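Local coordinates for peptide-binding protein (Photobacterium damsela subsp. piscicida, PDB 6SQX), which cleaves the peptidoglycan of potentially competing bacteria as a secreted NlpC/P60 endopeptidase, probably through a cysteine-peptidase mechanism, at residues S123-L128 / M192-K197; I187-M192 / S213-V218; Q32-Y37 / T437-I442; D42-I47 / S297-A302. All blocks are in the same frame, centred on the assembly; numbering follows the deposited sequence. Where two conformers were deposited one is given.

Contact 1: residues S123-L128 / M192-K197; sequences SENMNL and MSTDKK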
loop_
_atom_site.group_PDB
_atom_site.type_symbol
_atom_site.label_atom_id
_atom_site.label_comp_id
_atom_site.label_asym_id
_atom_site.label_seq_id
_atom_site.Cartn_x
_atom_site.Cartn_y
_atom_site.Cartn_z
ATOM N N SER A 123 14.660 -18.821 -11.882
ATOM C CA SER A 123 13.644 -19.640 -12.538
ATOM C C SER A 123 13.767 -21.100 -12.123
ATOM O O SER A 123 12.758 -21.775 -11.865
ATOM C CB SER A 123 13.769 -19.494 -14.059
ATOM O OG SER A 123 12.986 -20.465 -14.741
ATOM N N GLU A 124 15.003 -21.610 -12.065
ATOM C CA GLU A 124 15.217 -22.974 -11.578
ATOM C C GLU A 124 14.619 -23.149 -10.192
ATOM O O GLU A 124 13.870 -24.102 -9.938
ATOM C CB GLU A 124 16.712 -23.293 -11.506
ATOM C CG GLU A 124 17.399 -23.614 -12.812
ATOM C CD GLU A 124 18.820 -24.088 -12.578
ATOM O OE1 GLU A 124 18.997 -25.248 -12.146
ATOM O OE2 GLU A 124 19.758 -23.291 -12.799
ATOM N N ASN A 125 14.955 -22.240 -9.274
ATOM C CA ASN A 125 14.515 -22.356 -7.886
ATOM C C ASN A 125 12.999 -22.239 -7.757
ATOM O O ASN A 125 12.409 -22.793 -6.817
ATOM C CB ASN A 125 15.198 -21.263 -7.072
ATOM C CG ASN A 125 15.201 -21.539 -5.570
ATOM O OD1 ASN A 125 15.218 -22.697 -5.127
ATOM N ND2 ASN A 125 15.213 -20.465 -4.776
ATOM N N MET A 126 12.353 -21.498 -8.667
ATOM C CA MET A 126 10.896 -21.400 -8.646
ATOM C C MET A 126 10.234 -22.738 -8.937
ATOM O O MET A 126 9.112 -22.977 -8.478
ATOM C CB MET A 126 10.408 -20.343 -9.643
ATOM C CG MET A 126 10.815 -18.942 -9.220
ATOM S SD MET A 126 10.596 -17.728 -10.534
ATOM C CE MET A 126 8.812 -17.551 -10.627
ATOM N N ASN A 127 10.892 -23.598 -9.715
ATOM C CA ASN A 127 10.426 -24.968 -9.974
ATOM C C ASN A 127 8.944 -25.010 -10.354
ATOM O O ASN A 127 8.137 -25.716 -9.740
ATOM C CB ASN A 127 10.725 -25.879 -8.782
ATOM C CG ASN A 127 10.380 -27.340 -9.061
ATOM O OD1 ASN A 127 10.446 -27.802 -10.204
ATOM N ND2 ASN A 127 9.977 -28.058 -8.026
ATOM N N LEU A 128 8.576 -24.229 -11.375
ATOM C CA LEU A 128 7.172 -24.129 -11.785
ATOM C C LEU A 128 6.626 -25.390 -12.437
ATOM O O LEU A 128 5.398 -25.516 -12.552
ATOM C CB LEU A 128 6.963 -22.935 -12.732
ATOM C CG LEU A 128 7.219 -21.572 -12.105
ATOM C CD1 LEU A 128 6.978 -20.456 -13.115
ATOM C CD2 LEU A 128 6.315 -21.429 -10.871
ATOM N N MET A 192 6.410 -23.635 -3.075
ATOM C CA MET A 192 7.662 -23.417 -2.355
ATOM C C MET A 192 8.843 -23.590 -3.306
ATOM O O MET A 192 8.831 -24.480 -4.171
ATOM C CB MET A 192 7.773 -24.384 -1.146
ATOM C CG MET A 192 9.021 -24.215 -0.267
ATOM S SD MET A 192 8.859 -24.977 1.376
ATOM C CE MET A 192 8.026 -26.488 0.938
ATOM N N SER A 193 9.864 -22.747 -3.149
ATOM C CA SER A 193 11.071 -22.837 -3.958
ATOM C C SER A 193 11.817 -24.152 -3.693
ATOM O O SER A 193 11.623 -24.818 -2.669
ATOM C CB SER A 193 11.976 -21.635 -3.685
ATOM O OG SER A 193 12.381 -21.638 -2.324
ATOM N N THR A 194 12.676 -24.529 -4.643
ATOM C CA THR A 194 13.409 -25.784 -4.495
ATOM C C THR A 194 14.287 -25.774 -3.249
ATOM O O THR A 194 14.378 -26.789 -2.541
ATOM C CB THR A 194 14.236 -26.074 -5.749
ATOM O OG1 THR A 194 13.365 -26.118 -6.890
ATOM C CG2 THR A 194 14.993 -27.410 -5.626
ATOM N N ASP A 195 14.927 -24.633 -2.952
ATOM C CA ASP A 195 15.766 -24.545 -1.762
ATOM C C ASP A 195 14.967 -24.337 -0.485
ATOM O O ASP A 195 15.565 -24.238 0.593
ATOM C CB ASP A 195 16.876 -23.487 -1.929
ATOM C CG ASP A 195 16.342 -22.055 -2.025
ATOM O OD1 ASP A 195 15.124 -21.822 -1.861
ATOM O OD2 ASP A 195 17.167 -21.153 -2.289
ATOM N N LYS A 196 13.640 -24.258 -0.587
ATOM C CA LYS A 196 12.705 -24.112 0.519
ATOM C C LYS A 196 12.793 -22.767 1.211
ATOM O O LYS A 196 12.029 -22.524 2.171
ATOM C CB LYS A 196 12.796 -25.244 1.555
ATOM C CG LYS A 196 12.601 -26.619 0.919
ATOM C CD LYS A 196 12.498 -27.738 1.961
ATOM C CE LYS A 196 12.516 -29.107 1.280
ATOM N NZ LYS A 196 11.393 -29.231 0.297
ATOM N N LYS A 197 13.657 -21.859 0.745
ATOM C CA LYS A 197 13.820 -20.597 1.456
ATOM C C LYS A 197 12.720 -19.590 1.164
ATOM O O LYS A 197 12.598 -18.618 1.910
ATOM C CB LYS A 197 15.185 -19.993 1.131
ATOM C CG LYS A 197 16.361 -20.852 1.592
ATOM C CD LYS A 197 17.688 -20.208 1.201
ATOM C CE LYS A 197 18.888 -20.935 1.796
ATOM N NZ LYS A 197 20.149 -20.177 1.527
HETATM O O HOH W 1 14.477 -27.118 -8.822
#

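Contact 2: residues I187-M192 / S213-V218; sequences IMLIHM and SSIANV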
loop_
_atom_site.group_PDB
_atom_site.type_symbol
_atom_site.label_atom_id
_atom_site.label_comp_id
_atom_site.label_asym_id
_atom_site.label_seq_id
_atom_site.Cartn_x
_atom_site.Cartn_y
_atom_site.Cartn_z
ATOM N N ILE A 187 -3.358 -15.369 4.719
ATOM C CA ILE A 187 -2.807 -15.636 3.392
ATOM C C ILE A 187 -3.148 -17.059 2.971
ATOM O O ILE A 187 -3.679 -17.859 3.738
ATOM C CB ILE A 187 -1.273 -15.417 3.324
ATOM C CG1 ILE A 187 -0.603 -16.344 4.365
ATOM C CG2 ILE A 187 -0.941 -13.933 3.577
ATOM C CD1 ILE A 187 0.893 -16.325 4.363
ATOM N N MET A 188 -2.810 -17.365 1.732
ATOM C CA MET A 188 -2.803 -18.734 1.265
ATOM C C MET A 188 -1.409 -19.047 0.756
ATOM O O MET A 188 -0.800 -18.217 0.069
ATOM C CB MET A 188 -3.770 -18.868 0.100
ATOM C CG MET A 188 -3.835 -20.289 -0.499
ATOM S SD MET A 188 -5.119 -20.558 -1.742
ATOM C CE MET A 188 -6.596 -20.577 -0.689
ATOM N N LEU A 189 -0.910 -20.242 1.116
ATOM C CA LEU A 189 0.390 -20.728 0.677
ATOM C C LEU A 189 0.201 -21.472 -0.642
ATOM O O LEU A 189 -0.676 -22.346 -0.747
ATOM C CB LEU A 189 0.983 -21.658 1.741
ATOM C CG LEU A 189 1.041 -21.078 3.171
ATOM C CD1 LEU A 189 1.786 -22.074 4.049
ATOM C CD2 LEU A 189 1.640 -19.676 3.277
ATOM N N ILE A 190 1.006 -21.148 -1.659
ATOM C CA ILE A 190 0.796 -21.661 -3.011
ATOM C C ILE A 190 1.873 -22.659 -3.418
ATOM O O ILE A 190 1.565 -23.767 -3.874
ATOM C CB ILE A 190 0.702 -20.508 -4.033
ATOM C CG1 ILE A 190 -0.413 -19.533 -3.669
ATOM C CG2 ILE A 190 0.495 -21.066 -5.470
ATOM C CD1 ILE A 190 -0.176 -18.143 -4.280
ATOM N N HIS A 191 3.145 -22.282 -3.280
ATOM C CA HIS A 191 4.221 -23.016 -3.931
ATOM C C HIS A 191 5.515 -22.672 -3.216
ATOM O O HIS A 191 5.697 -21.535 -2.780
ATOM C CB HIS A 191 4.273 -22.568 -5.403
ATOM C CG HIS A 191 5.180 -23.389 -6.270
ATOM N ND1 HIS A 191 4.831 -24.636 -6.738
ATOM C CD2 HIS A 191 6.417 -23.131 -6.769
ATOM C CE1 HIS A 191 5.814 -25.121 -7.471
ATOM N NE2 HIS A 191 6.785 -24.226 -7.521
ATOM N N MET A 192 6.410 -23.635 -3.075
ATOM C CA MET A 192 7.662 -23.417 -2.355
ATOM C C MET A 192 8.843 -23.590 -3.306
ATOM O O MET A 192 8.831 -24.480 -4.171
ATOM C CB MET A 192 7.773 -24.384 -1.146
ATOM C CG MET A 192 9.021 -24.215 -0.267
ATOM S SD MET A 192 8.859 -24.977 1.376
ATOM C CE MET A 192 8.026 -26.488 0.938
ATOM N N SER A 213 10.429 -18.439 6.306
ATOM C CA SER A 213 10.382 -18.203 7.743
ATOM C C SER A 213 9.379 -17.127 8.141
ATOM O O SER A 213 9.096 -16.969 9.332
ATOM C CB SER A 213 11.779 -17.821 8.241
ATOM O OG SER A 213 12.244 -16.658 7.576
ATOM N N SER A 214 8.857 -16.351 7.195
ATOM C CA SER A 214 7.935 -15.271 7.530
ATOM C C SER A 214 6.477 -15.711 7.515
ATOM O O SER A 214 5.597 -14.911 7.853
ATOM C CB SER A 214 8.125 -14.091 6.572
ATOM O OG SER A 214 7.418 -14.287 5.356
ATOM N N ILE A 215 6.201 -16.967 7.151
ATOM C CA ILE A 215 4.836 -17.450 7.049
ATOM C C ILE A 215 4.685 -18.803 7.740
ATOM O O ILE A 215 5.669 -19.492 8.031
ATOM C CB ILE A 215 4.358 -17.514 5.566
ATOM C CG1 ILE A 215 5.309 -18.301 4.624
ATOM C CG2 ILE A 215 4.297 -16.079 5.002
ATOM C CD1 ILE A 215 5.217 -19.793 4.728
ATOM N N ALA A 216 3.431 -19.156 8.030
ATOM C CA ALA A 216 3.122 -20.452 8.632
ATOM C C ALA A 216 1.722 -20.845 8.192
ATOM O O ALA A 216 0.897 -19.983 7.907
ATOM C CB ALA A 216 3.173 -20.333 10.163
ATOM N N ASN A 217 1.448 -22.151 8.104
ATOM C CA ASN A 217 0.069 -22.515 7.810
ATOM C C ASN A 217 -0.766 -22.500 9.082
ATOM O O ASN A 217 -0.243 -22.422 10.200
ATOM C CB ASN A 217 -0.087 -23.838 7.036
ATOM C CG ASN A 217 0.268 -25.044 7.839
ATOM O OD1 ASN A 217 1.274 -25.070 8.552
ATOM N ND2 ASN A 217 -0.551 -26.100 7.699
ATOM N N VAL A 218 -2.085 -22.491 8.914
ATOM C CA VAL A 218 -3.002 -22.474 10.044
ATOM C C VAL A 218 -3.966 -23.635 9.885
ATOM O O VAL A 218 -4.275 -24.048 8.760
ATOM C CB VAL A 218 -3.758 -21.132 10.205
ATOM C CG1 VAL A 218 -2.760 -19.993 10.442
ATOM C CG2 VAL A 218 -4.603 -20.816 8.989
#

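Contact 3: residues Q32-Y37 / T437-I442; sequences QDAFHY and TLITPI. With EDO (1,2-ethanediol), chain O.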
loop_
_atom_site.group_PDB
_atom_site.type_symbol
_atom_site.label_atom_id
_atom_site.label_comp_id
_atom_site.label_asym_id
_atom_site.label_seq_id
_atom_site.Cartn_x
_atom_site.Cartn_y
_atom_site.Cartn_z
ATOM N N GLN A 32 1.976 20.677 8.180
ATOM C CA GLN A 32 1.946 19.207 8.312
ATOM C C GLN A 32 1.231 18.804 9.608
ATOM O O GLN A 32 1.822 18.278 10.569
ATOM C CB GLN A 32 3.351 18.633 8.214
ATOM C CG GLN A 32 3.979 18.914 6.865
ATOM C CD GLN A 32 3.071 18.408 5.722
ATOM O OE1 GLN A 32 2.663 17.242 5.739
ATOM N NE2 GLN A 32 2.730 19.279 4.778
ATOM N N ASP A 33 -0.085 19.041 9.623
ATOM C CA ASP A 33 -0.909 18.639 10.759
ATOM C C ASP A 33 -2.338 18.535 10.241
ATOM O O ASP A 33 -2.915 19.543 9.827
ATOM C CB ASP A 33 -0.799 19.682 11.868
ATOM C CG ASP A 33 -1.618 19.321 13.113
ATOM O OD1 ASP A 33 -2.418 18.352 13.114
ATOM O OD2 ASP A 33 -1.465 19.991 14.161
ATOM N N ALA A 34 -2.890 17.318 10.227
ATOM C CA ALA A 34 -4.215 17.131 9.669
ATOM C C ALA A 34 -5.249 17.974 10.398
ATOM O O ALA A 34 -6.286 18.317 9.819
ATOM C CB ALA A 34 -4.615 15.649 9.742
ATOM N N PHE A 35 -4.996 18.344 11.655
ATOM C CA PHE A 35 -6.010 19.109 12.369
ATOM C C PHE A 35 -6.136 20.531 11.842
ATOM O O PHE A 35 -7.134 21.195 12.146
ATOM C CB PHE A 35 -5.694 19.159 13.874
ATOM C CG PHE A 35 -6.008 17.868 14.596
ATOM C CD1 PHE A 35 -7.315 17.522 14.861
ATOM C CD2 PHE A 35 -5.006 16.998 14.981
ATOM C CE1 PHE A 35 -7.628 16.359 15.521
ATOM C CE2 PHE A 35 -5.315 15.806 15.643
ATOM C CZ PHE A 35 -6.639 15.485 15.896
ATOM N N HIS A 36 -5.139 21.008 11.079
ATOM C CA HIS A 36 -5.221 22.335 10.463
ATOM C C HIS A 36 -6.324 22.398 9.412
ATOM O O HIS A 36 -6.785 23.495 9.048
ATOM C CB HIS A 36 -3.861 22.669 9.836
ATOM C CG HIS A 36 -3.712 24.086 9.393
ATOM N ND1 HIS A 36 -3.469 25.119 10.273
ATOM C CD2 HIS A 36 -3.718 24.636 8.157
ATOM C CE1 HIS A 36 -3.351 26.251 9.595
ATOM N NE2 HIS A 36 -3.499 25.985 8.309
ATOM N N TYR A 37 -6.779 21.237 8.949
ATOM C CA TYR A 37 -7.752 21.127 7.872
ATOM C C TYR A 37 -9.069 20.563 8.372
ATOM O O TYR A 37 -9.885 20.099 7.566
ATOM C CB TYR A 37 -7.183 20.274 6.730
ATOM C CG TYR A 37 -5.766 20.715 6.411
ATOM C CD1 TYR A 37 -5.541 21.888 5.694
ATOM C CD2 TYR A 37 -4.655 20.025 6.913
ATOM C CE1 TYR A 37 -4.253 22.351 5.443
ATOM C CE2 TYR A 37 -3.341 20.492 6.674
ATOM C CZ TYR A 37 -3.162 21.658 5.931
ATOM O OH TYR A 37 -1.908 22.137 5.662
ATOM N N THR A 437 5.814 10.975 2.852
ATOM C CA THR A 437 4.386 11.216 3.006
ATOM C C THR A 437 4.150 12.616 3.563
ATOM O O THR A 437 4.764 13.014 4.577
ATOM C CB THR A 437 3.765 10.154 3.940
ATOM O OG1 THR A 437 3.705 8.890 3.232
ATOM C CG2 THR A 437 2.360 10.492 4.409
ATOM N N LEU A 438 3.225 13.349 2.951
ATOM C CA LEU A 438 2.910 14.717 3.350
ATOM C C LEU A 438 1.456 15.028 3.075
ATOM O O LEU A 438 0.795 14.353 2.264
ATOM C CB LEU A 438 3.702 15.752 2.547
ATOM C CG LEU A 438 5.209 15.822 2.738
ATOM C CD1 LEU A 438 5.729 16.848 1.736
ATOM C CD2 LEU A 438 5.594 16.234 4.176
ATOM N N ILE A 439 0.957 16.080 3.718
ATOM C CA ILE A 439 -0.239 16.773 3.223
ATOM C C ILE A 439 0.227 17.831 2.230
ATOM O O ILE A 439 1.116 18.619 2.554
ATOM C CB ILE A 439 -1.040 17.417 4.363
ATOM C CG1 ILE A 439 -1.452 16.353 5.387
ATOM C CG2 ILE A 439 -2.285 18.157 3.812
ATOM C CD1 ILE A 439 -1.896 16.961 6.707
ATOM N N THR A 440 -0.275 17.812 0.993
ATOM C CA THR A 440 0.212 18.734 -0.021
ATOM C C THR A 440 -0.955 19.367 -0.769
ATOM O O THR A 440 -2.059 18.813 -0.800
ATOM C CB THR A 440 1.101 18.025 -1.059
ATOM O OG1 THR A 440 0.275 17.146 -1.844
ATOM C CG2 THR A 440 2.181 17.211 -0.445
ATOM N N PRO A 441 -0.731 20.502 -1.435
ATOM C CA PRO A 441 -1.668 20.925 -2.493
ATOM C C PRO A 441 -1.819 19.790 -3.496
ATOM O O PRO A 441 -0.909 18.994 -3.693
ATOM C CB PRO A 441 -0.957 22.120 -3.142
ATOM C CG PRO A 441 -0.054 22.674 -2.003
ATOM C CD PRO A 441 0.446 21.394 -1.345
ATOM N N ILE A 442 -2.965 19.761 -4.175
ATOM C CA ILE A 442 -3.109 18.849 -5.311
ATOM C C ILE A 442 -1.996 19.103 -6.321
ATOM O O ILE A 442 -1.362 18.164 -6.836
ATOM C CB ILE A 442 -4.498 19.031 -5.967
ATOM C CG1 ILE A 442 -5.615 18.580 -5.016
ATOM C CG2 ILE A 442 -4.569 18.324 -7.304
ATOM C CD1 ILE A 442 -5.713 17.076 -4.831
HETATM C C1 EDO O . -2.249 26.425 4.718
HETATM O O1 EDO O . -3.586 26.605 5.169
HETATM C C2 EDO O . -1.518 25.488 5.653
HETATM O O2 EDO O . -0.192 25.917 5.665
#

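Contact 4: residues D42-I47 / S297-A302; sequences DLDKNI and SYKNFA. With EDO (1,2-ethanediol), chain G.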
loop_
_atom_site.group_PDB
_atom_site.type_symbol
_atom_site.label_atom_id
_atom_site.label_comp_id
_atom_site.label_asym_id
_atom_site.label_seq_id
_atom_site.Cartn_x
_atom_site.Cartn_y
_atom_site.Cartn_z
ATOM N N ASP A 42 -16.370 20.042 13.492
ATOM C CA ASP A 42 -16.280 18.663 13.042
ATOM C C ASP A 42 -15.397 17.808 13.937
ATOM O O ASP A 42 -15.416 16.581 13.800
ATOM C CB ASP A 42 -15.732 18.596 11.612
ATOM C CG ASP A 42 -16.726 19.067 10.575
ATOM O OD1 ASP A 42 -17.939 19.049 10.865
ATOM O OD2 ASP A 42 -16.285 19.448 9.464
ATOM N N LEU A 43 -14.615 18.428 14.831
ATOM C CA LEU A 43 -13.658 17.675 15.638
ATOM C C LEU A 43 -14.283 16.424 16.234
ATOM O O LEU A 43 -13.737 15.317 16.119
ATOM C CB LEU A 43 -13.140 18.558 16.767
ATOM C CG LEU A 43 -11.817 19.270 16.596
ATOM C CD1 LEU A 43 -11.424 19.779 17.950
ATOM C CD2 LEU A 43 -10.750 18.344 16.003
ATOM N N ASP A 44 -15.455 16.584 16.849
ATOM C CA ASP A 44 -16.115 15.525 17.591
ATOM C C ASP A 44 -16.992 14.627 16.724
ATOM O O ASP A 44 -17.684 13.769 17.271
ATOM C CB ASP A 44 -16.965 16.132 18.707
ATOM C CG ASP A 44 -16.137 16.914 19.697
ATOM O OD1 ASP A 44 -15.183 16.329 20.264
ATOM O OD2 ASP A 44 -16.427 18.115 19.893
ATOM N N LYS A 45 -16.995 14.800 15.406
ATOM C CA LYS A 45 -17.880 14.023 14.547
ATOM C C LYS A 45 -17.164 12.826 13.926
ATOM O O LYS A 45 -15.930 12.760 13.858
ATOM C CB LYS A 45 -18.460 14.887 13.423
ATOM C CG LYS A 45 -19.368 16.042 13.885
ATOM C CD LYS A 45 -19.807 16.835 12.673
ATOM C CE LYS A 45 -20.522 18.122 13.037
ATOM N NZ LYS A 45 -20.583 19.030 11.859
ATOM N N ASN A 46 -17.972 11.876 13.460
ATOM C CA ASN A 46 -17.484 10.794 12.620
ATOM C C ASN A 46 -17.633 11.171 11.152
ATOM O O ASN A 46 -18.581 11.856 10.756
ATOM C CB ASN A 46 -18.239 9.495 12.902
ATOM C CG ASN A 46 -17.929 8.930 14.268
ATOM O OD1 ASN A 46 -16.834 9.110 14.788
ATOM N ND2 ASN A 46 -18.909 8.260 14.870
ATOM N N ILE A 47 -16.686 10.698 10.341
ATOM C CA ILE A 47 -16.658 11.069 8.926
ATOM C C ILE A 47 -17.785 10.382 8.159
ATOM O O ILE A 47 -18.356 10.957 7.224
ATOM C CB ILE A 47 -15.277 10.773 8.312
ATOM C CG1 ILE A 47 -14.195 11.447 9.147
ATOM C CG2 ILE A 47 -15.206 11.215 6.862
ATOM C CD1 ILE A 47 -12.796 11.325 8.593
ATOM N N SER A 297 -13.649 8.657 13.390
ATOM C CA SER A 297 -13.856 10.045 13.740
ATOM C C SER A 297 -12.854 10.918 12.986
ATOM O O SER A 297 -11.760 10.471 12.602
ATOM C CB SER A 297 -13.656 10.216 15.251
ATOM O OG SER A 297 -12.330 9.876 15.634
ATOM N N TYR A 298 -13.225 12.193 12.788
ATOM C CA TYR A 298 -12.226 13.131 12.267
ATOM C C TYR A 298 -10.965 13.141 13.136
ATOM O O TYR A 298 -9.848 13.150 12.611
ATOM C CB TYR A 298 -12.779 14.561 12.137
ATOM C CG TYR A 298 -13.710 14.719 10.944
ATOM C CD1 TYR A 298 -13.212 14.889 9.658
ATOM C CD2 TYR A 298 -15.098 14.687 11.113
ATOM C CE1 TYR A 298 -14.088 15.009 8.555
ATOM C CE2 TYR A 298 -15.967 14.816 10.038
ATOM C CZ TYR A 298 -15.458 14.972 8.759
ATOM O OH TYR A 298 -16.337 15.094 7.690
ATOM N N LYS A 299 -11.129 13.134 14.475
ATOM C CA LYS A 299 -9.953 13.127 15.352
ATOM C C LYS A 299 -9.044 11.929 15.075
ATOM O O LYS A 299 -7.819 12.076 14.974
ATOM C CB LYS A 299 -10.365 13.122 16.832
ATOM C CG LYS A 299 -10.681 14.447 17.419
ATOM C CD LYS A 299 -11.168 14.263 18.850
ATOM C CE LYS A 299 -11.161 15.606 19.595
ATOM N NZ LYS A 299 -11.922 15.582 20.874
ATOM N N ASN A 300 -9.624 10.715 14.991
ATOM C CA ASN A 300 -8.791 9.537 14.780
ATOM C C ASN A 300 -8.126 9.536 13.407
ATOM O O ASN A 300 -6.958 9.125 13.272
ATOM C CB ASN A 300 -9.592 8.254 14.991
ATOM C CG ASN A 300 -9.831 7.956 16.469
ATOM O OD1 ASN A 300 -9.093 8.475 17.332
ATOM N ND2 ASN A 300 -10.817 7.097 16.778
ATOM N N PHE A 301 -8.854 9.963 12.364
ATOM C CA PHE A 301 -8.207 10.061 11.051
ATOM C C PHE A 301 -7.019 11.021 11.111
ATOM O O PHE A 301 -5.954 10.738 10.545
ATOM C CB PHE A 301 -9.210 10.524 9.989
ATOM C CG PHE A 301 -9.803 9.389 9.192
ATOM C CD1 PHE A 301 -10.836 8.619 9.717
ATOM C CD2 PHE A 301 -9.324 9.089 7.917
ATOM C CE1 PHE A 301 -11.377 7.559 9.000
ATOM C CE2 PHE A 301 -9.881 8.028 7.180
ATOM C CZ PHE A 301 -10.895 7.277 7.740
ATOM N N ALA A 302 -7.202 12.164 11.804
ATOM C CA ALA A 302 -6.132 13.156 11.933
ATOM C C ALA A 302 -4.925 12.583 12.669
ATOM O O ALA A 302 -3.778 12.786 12.248
ATOM C CB ALA A 302 -6.656 14.418 12.625
HETATM C C1 EDO G . -13.958 18.249 6.747
HETATM O O1 EDO G . -13.727 19.297 5.807
HETATM C C2 EDO G . -13.303 18.583 8.081
HETATM O O2 EDO G . -13.872 19.770 8.672
HETATM O O HOH W 2 -18.825 13.998 7.773
#

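Contact 1: residues S123-L128 / M192-K197
The N125 amide meets D195 at its polar edge and S193 over one face, its plane turned 81° from the D195 carboxylate. At the edge, OD1 accepts the backbone N of D195 at 2.9 Å, in the plane of the side-chain carbonyl, while ND2 makes a weak bond to D195 OD1 at 3.2 Å; on the face, S193 CB is 3.6 Å from N125 ND2. With chi1 at -161°, N125 swings its CG away from its backbone N and reaches across to the loop. The backbone joins in: N125 O accepts T194 N at 2.8 Å, and S193 CA adds a CA-H...O contact to the same oxygen. T194 OG1 packs on N127 CB at 3.3 Å. D195 is held firmly: its OD1 takes S193 OG at 2.8 Å, nearly head-on, and also K197 N from above the carboxylate plane, an Asx turn (D195-K197) that overlaps the end of the type I turn S193-K196. Beyond the segments, W198 N bonds S193 OG. The loop between strands 186-192 and 198-203 of the SH3-type domain thus fixes the end of helix 118-126, where N127 departs with positive phi: T194 N serves a carbonyl of the last helical turn, D195 N the N125 side chain. The carboxylate, fed by several donors, is probably ionised, which would favour the ND2 end of the amide facing it and so help fix the amide's rotation.

Contact 2: residues I187-M192 / S213-V218
This is a hydrophobic contact between two strands that cross almost at right angles (94° between their directions, axes 8.0 Å apart) in the interior of the SH3-type domain. I215 is the hub, meeting I187 and L189 with different branches. The methyl CD1 of I187 lies only 3.5 Å from I215 CG2, a tighter carbon pair than usual, and the two side chains cross at about a right angle. L189 and I215 instead approach tip to tip, L189 CD2 standing 3.9 Å from I215 CD1. The other L189 methyl, CD1, turns to N217 and packs on its CB, while the amide of N217 leads away to bond S140 O. The I215 torsion (chi1 53°) sets CG1 between the backbone N and the carbonyl carbon, which leaves CG2 to face I187. A 3-10 turn ending at S213-S214 leads into strand 215-217, as in SH3 folds. Between the two crossing strands in the sheet order runs strand 142-145, which takes I187 onto V145 and pairs by backbone with I187, while the disulfide-bonded C141 just before it pairs with L189. Strand 198-203 flanks strand 186-192 on its other edge, and V210 of strand 206-211 closes on I215.

Contact 3: residues Q32-Y37 / T437-I442
Q32 lays its side-chain amide against the backbone of I439 and pairs with it twice. I439 N donates to Q32 OE1 at 2.9 Å, and Q32 NE2 donates to I439 O at 2.8 Å with a nearly straight 173° angle; both bonds fall in the carbonyl plane on a lone pair. Two bonds to the N-H and C=O of one residue fix the amide's rotation. A bend at chi2 (-55°) folds the chain of Q32 back to this position, and L438 CD2 packs against its OE1 at 3.5 Å. Alongside, I439 CD1 fits into the corner formed by A34 and Y37: it lies 3.7 Å from A34 N and 3.8 Å from Y37 CE2, while CG2 touches the same tyrosine carbon.

The next shell fixes these groups. I30 O takes a second bond from Q32 NE2, and Y37 OH bonds T31 O. N306 of helix 298-308 bonds both A34 N and D33 OD1; that same D33 oxygen accepts F35 N at 3.0 Å in an Asx turn leading into the 3-10 turn 34-36. An ethanediol, probably from the crystallisation liquor, bonds H36 NE2 through its O1 at 3.2 Å. At strand 438-441 the Q32 amide imitates a neighbouring strand for one residue; this strand, paired with strand 408-415, is outermost in a six-stranded antiparallel sheet, consistent with the papain-like fold of NlpC/P60 peptidases.

Contact 4: residues D42-I47 / S297-A302
I47 reaches onto two aromatic rings of helix 298-308, and its branches divide the work. From CB, CG1 leaves opposite the carbonyl carbon (chi1 -54°) and comes down on the centre of the Y298 ring, 3.5 Å from the ring centroid and 8° off its normal, a CH-pi contact. The chain runs on, extended, to CD1, which sits over a face of F301, 3.5 Å from its CD1 and displaced toward the rim. The second branch, CG2, stays near Y298 OH. On the opposite face of Y298 lies D42 CB, so that the ring is held between two aliphatic groups of the 42-47 loop. One water links Y298 OH with the carbonyl oxygen of I47.

The backbone secures the ring's base: Y298 N donates to K45 O at 3.0 Å. Next to it S297 is the N-cap, its OG accepting N300 N at 2.9 Å, and N46 forms a single backbone bridge with S297. Charge plays a lesser part across the contact. K299 NZ makes a weak salt bridge to D44 OD1 at 3.4 Å, its aliphatic chain passing L43, whereas within the loop K45 NZ grips D42 OD1 at 2.8 Å. The other D42 oxygen, OD2, accepts O2 of an ethanediol at 2.6 Å.

The loop thus wraps the first turn of helix 298-308, with I47 also paired by backbone to P296 before it. F335 stacks on F301, and F35, from the turn 34-36, packs on L43 and A302.

Overall arrangement
The four contacts fall into two pairs. Contacts 1 and 2 share M192, lie 14 Å apart between centres, and join where M126 O meets H191 NE2; strand 186-192 runs from the SH3-type interior to the loop beside helix 118-126. Contacts 3 and 4 are 15 Å apart and meet through the 34-36 turn, with helix 298-308 common to both. The pairs stand about 38 to 48 Å apart between centres. Along the chain, contact 3 spans contact 4, which spans the interleaved contacts 1 and 2, so the chain, after passing through the SH3-type region, comes back to its own N-terminal stretch, which is thereby fastened to the NlpC/P60 part.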